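Local coordinates for protein Non-sulfated chondroitin lyase E66 (PDB 3VSN) that cleaves non-sulfated chondroitin as a baculovirus envelope lyase and is essential for oral infectivity of the virus, at residues F442-L447 / Q455-I460. Numbering follows the deposited sequence.
Sequences FKSCTL and QLYYNI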
ATOM      1  N   PHE A 442      -6.892  -9.891 -20.943  1.00 12.24           N
ATOM      2  CA  PHE A 442      -6.036 -11.047 -20.691  1.00 11.99           C
ATOM      3  C   PHE A 442      -6.623 -11.990 -19.654  1.00 11.94           C
ATOM      4  O   PHE A 442      -7.510 -11.618 -18.880  1.00 11.88           O
ATOM      5  CB  PHE A 442      -4.605 -10.626 -20.290  1.00 11.80           C
ATOM      6  CG  PHE A 442      -4.533  -9.690 -19.104  1.00 11.73           C
ATOM      7  CD1 PHE A 442      -4.820 -10.137 -17.815  1.00 11.68           C
ATOM      8  CD2 PHE A 442      -4.133  -8.364 -19.274  1.00 11.80           C
ATOM      9  CE1 PHE A 442      -4.740  -9.276 -16.726  1.00 11.72           C
ATOM     10  CE2 PHE A 442      -4.041  -7.501 -18.186  1.00 11.74           C
ATOM     11  CZ  PHE A 442      -4.345  -7.957 -16.912  1.00 11.76           C
ATOM     12  N   LYS A 443      -6.124 -13.221 -19.663  1.00 11.78           N
ATOM     13  CA  LYS A 443      -6.238 -14.104 -18.512  1.00 11.73           C
ATOM     14  C   LYS A 443      -4.855 -14.148 -17.877  1.00 11.52           C
ATOM     15  O   LYS A 443      -3.861 -14.367 -18.568  1.00 11.37           O
ATOM     16  CB  LYS A 443      -6.690 -15.501 -18.939  1.00 11.94           C
ATOM     17  CG  LYS A 443      -8.120 -15.577 -19.470  1.00 12.42           C
ATOM     18  CD  LYS A 443      -9.100 -16.035 -18.398  1.00 12.72           C
ATOM     19  CE  LYS A 443     -10.550 -15.978 -18.869  1.00 12.92           C
ATOM     20  NZ  LYS A 443     -10.897 -16.963 -19.932  1.00 13.13           N
ATOM     21  N   SER A 444      -4.792 -13.910 -16.570  1.00 11.33           N
ATOM     22  CA  SER A 444      -3.518 -13.805 -15.867  1.00 11.27           C
ATOM     23  C   SER A 444      -3.465 -14.814 -14.731  1.00 11.18           C
ATOM     24  O   SER A 444      -4.368 -14.855 -13.894  1.00 10.98           O
ATOM     25  CB  SER A 444      -3.324 -12.383 -15.326  1.00 11.28           C
ATOM     26  OG  SER A 444      -2.167 -12.291 -14.509  1.00 11.43           O
ATOM     27  N   CYS A 445      -2.404 -15.621 -14.717  1.00 11.07           N
ATOM     28  CA  CYS A 445      -2.192 -16.641 -13.696  1.00 11.11           C
ATOM     29  C   CYS A 445      -0.898 -16.327 -12.960  1.00 10.96           C
ATOM     30  O   CYS A 445       0.171 -16.338 -13.567  1.00 10.89           O
ATOM     31  CB  CYS A 445      -2.064 -18.024 -14.342  1.00 11.25           C
ATOM     32  SG  CYS A 445      -3.435 -18.535 -15.402  1.00 11.80           S
ATOM     33  N   THR A 446      -0.985 -16.050 -11.663  1.00 10.89           N
ATOM     34  CA  THR A 446       0.218 -15.795 -10.866  1.00 10.83           C
ATOM     35  C   THR A 446       0.281 -16.754  -9.686  1.00 10.90           C
ATOM     36  O   THR A 446      -0.727 -16.992  -9.033  1.00 10.90           O
ATOM     37  CB  THR A 446       0.261 -14.347 -10.336  1.00 10.90           C
ATOM     38  OG1 THR A 446      -0.189 -13.443 -11.350  1.00 10.94           O
ATOM     39  CG2 THR A 446       1.675 -13.963  -9.904  1.00 11.04           C
ATOM     40  N   LEU A 447       1.466 -17.304  -9.425  1.00 10.78           N
ATOM     41  CA  LEU A 447       1.679 -18.125  -8.240  1.00 10.92           C
ATOM     42  C   LEU A 447       2.904 -17.645  -7.465  1.00 11.06           C
ATOM     43  O   LEU A 447       4.004 -17.583  -8.021  1.00 11.05           O
ATOM     44  CB  LEU A 447       1.827 -19.607  -8.625  1.00 10.80           C
ATOM     45  CG  LEU A 447       2.133 -20.602  -7.500  1.00 10.81           C
ATOM     46  CD1 LEU A 447       0.933 -20.788  -6.578  1.00 10.68           C
ATOM     47  CD2 LEU A 447       2.577 -21.937  -8.081  1.00 10.86           C
ATOM     48  N   GLN A 455       4.366 -16.569 -13.545  1.00  9.93           N
ATOM     49  CA  GLN A 455       3.396 -15.712 -14.226  1.00  9.98           C
ATOM     50  C   GLN A 455       3.099 -16.237 -15.625  1.00 10.02           C
ATOM     51  O   GLN A 455       4.009 -16.413 -16.433  1.00 10.02           O
ATOM     52  CB  GLN A 455       3.890 -14.258 -14.305  1.00  9.90           C
ATOM     53  CG  GLN A 455       2.999 -13.324 -15.136  1.00 10.05           C
ATOM     54  CD  GLN A 455       1.608 -13.126 -14.545  1.00 10.16           C
ATOM     55  OE1 GLN A 455       1.438 -13.107 -13.328  1.00 10.18           O
ATOM     56  NE2 GLN A 455       0.606 -12.971 -15.412  1.00 10.18           N
ATOM     57  N   LEU A 456       1.823 -16.495 -15.892  1.00 10.04           N
ATOM     58  CA  LEU A 456       1.370 -16.839 -17.231  1.00 10.03           C
ATOM     59  C   LEU A 456       0.260 -15.882 -17.647  1.00 10.05           C
ATOM     60  O   LEU A 456      -0.735 -15.747 -16.945  1.00  9.92           O
ATOM     61  CB  LEU A 456       0.855 -18.287 -17.289  1.00 10.05           C
ATOM     62  CG  LEU A 456       0.068 -18.713 -18.544  1.00 10.05           C
ATOM     63  CD1 LEU A 456       0.945 -18.714 -19.793  1.00 10.00           C
ATOM     64  CD2 LEU A 456      -0.589 -20.074 -18.356  1.00 10.11           C
ATOM     65  N   TYR A 457       0.445 -15.210 -18.780  1.00 10.08           N
ATOM     66  CA  TYR A 457      -0.653 -14.515 -19.430  1.00 10.32           C
ATOM     67  C   TYR A 457      -1.038 -15.342 -20.641  1.00 10.47           C
ATOM     68  O   TYR A 457      -0.165 -15.778 -21.393  1.00 10.26           O
ATOM     69  CB  TYR A 457      -0.233 -13.138 -19.939  1.00 10.23           C
ATOM     70  CG  TYR A 457      -0.085 -12.021 -18.931  1.00 10.22           C
ATOM     71  CD1 TYR A 457      -1.199 -11.449 -18.302  1.00 10.30           C
ATOM     72  CD2 TYR A 457       1.167 -11.473 -18.671  1.00 10.14           C
ATOM     73  CE1 TYR A 457      -1.053 -10.387 -17.412  1.00 10.18           C
ATOM     74  CE2 TYR A 457       1.324 -10.420 -17.787  1.00 10.24           C
ATOM     75  CZ  TYR A 457       0.215  -9.878 -17.160  1.00 10.30           C
ATOM     76  OH  TYR A 457       0.390  -8.827 -16.279  1.00 10.29           O
ATOM     77  N   TYR A 458      -2.335 -15.563 -20.830  1.00 10.71           N
ATOM     78  CA  TYR A 458      -2.823 -16.131 -22.085  1.00 10.95           C
ATOM     79  C   TYR A 458      -4.081 -15.396 -22.528  1.00 11.16           C
ATOM     80  O   TYR A 458      -4.667 -14.633 -21.752  1.00 10.95           O
ATOM     81  CB  TYR A 458      -3.047 -17.644 -21.972  1.00 11.05           C
ATOM     82  CG  TYR A 458      -4.174 -18.059 -21.049  1.00 11.34           C
ATOM     83  CD1 TYR A 458      -3.939 -18.312 -19.697  1.00 11.33           C
ATOM     84  CD2 TYR A 458      -5.471 -18.223 -21.535  1.00 11.52           C
ATOM     85  CE1 TYR A 458      -4.969 -18.709 -18.852  1.00 11.55           C
ATOM     86  CE2 TYR A 458      -6.507 -18.611 -20.699  1.00 11.73           C
ATOM     87  CZ  TYR A 458      -6.252 -18.854 -19.359  1.00 11.60           C
ATOM     88  OH  TYR A 458      -7.280 -19.239 -18.527  1.00 11.80           O
ATOM     89  N   ASN A 459      -4.489 -15.625 -23.776  1.00 11.50           N
ATOM     90  CA  ASN A 459      -5.596 -14.887 -24.387  1.00 11.78           C
ATOM     91  C   ASN A 459      -5.433 -13.369 -24.262  1.00 11.83           C
ATOM     92  O   ASN A 459      -6.407 -12.650 -24.014  1.00 11.82           O
ATOM     93  CB  ASN A 459      -6.953 -15.345 -23.821  1.00 12.05           C
ATOM     94  CG  ASN A 459      -7.304 -16.768 -24.215  1.00 12.49           C
ATOM     95  OD1 ASN A 459      -6.590 -17.417 -24.979  1.00 12.94           O
ATOM     96  ND2 ASN A 459      -8.409 -17.264 -23.685  1.00 12.64           N
ATOM     97  N   ILE A 460      -4.193 -12.895 -24.416  1.00 11.84           N
ATOM     98  CA  ILE A 460      -3.910 -11.463 -24.468  1.00 11.94           C
ATOM     99  C   ILE A 460      -4.487 -10.922 -25.774  1.00 12.23           C
ATOM    100  O   ILE A 460      -4.182 -11.437 -26.858  1.00 12.01           O
ATOM    101  CB  ILE A 460      -2.395 -11.157 -24.435  1.00 11.79           C
ATOM    102  CG1 ILE A 460      -1.750 -11.667 -23.137  1.00 11.87           C
ATOM    103  CG2 ILE A 460      -2.139  -9.665 -24.608  1.00 11.76           C
ATOM    104  CD1 ILE A 460      -0.235 -11.676 -23.185  1.00 11.91           C
TER
HETATM  105  O   HOH W   1     -10.002 -15.254 -22.301  1.00 15.19           O
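F442 offers a ring face to Y457. The CE1 edge of Y457 sits over the centre of the F442 ring, a T-shaped pair with centroids 5.0 Å apart and planes at 68°. I390 of strand 390-391 touches both side chains.

K443 pairs with Y458 through two backbone hydrogen bonds. On the face they share with C445 and L456, K443 CB rests on the Y458 ring, 3.5 Å from its centroid, a CH-pi contact. The lysine chain then bends at chi2 (-98°) and runs on past the phenol. Its NZ forms a salt bridge with E574, whose OE2 also bonds Y458 OH. A water links NZ to N459 ND2.

S444 lies on the other face with Y457, its non-hydrogen-bonded partner. Its OG stands anti to the backbone N (chi1 173°) and accepts a nearly straight bond from Q455 NE2, 3.0 Å away and in the amide plane. R366 NE also bonds this OG.

C445 and L456 form the second hydrogen-bonded pair, and C445 SG meets the Y458 ring edge at CE1, 3.8 Å away. T446 OG1 donates to Q455 OE1 at 2.6 Å, in the carbonyl plane.

The segments are neighbouring antiparallel strands of a beta hairpin in the beta-sandwich part of the lyase. Both ends of the Q455 amide are engaged, which fixes its flip. The buried lysine charge is probably balanced by E574, a carboxylate it shares with Y458.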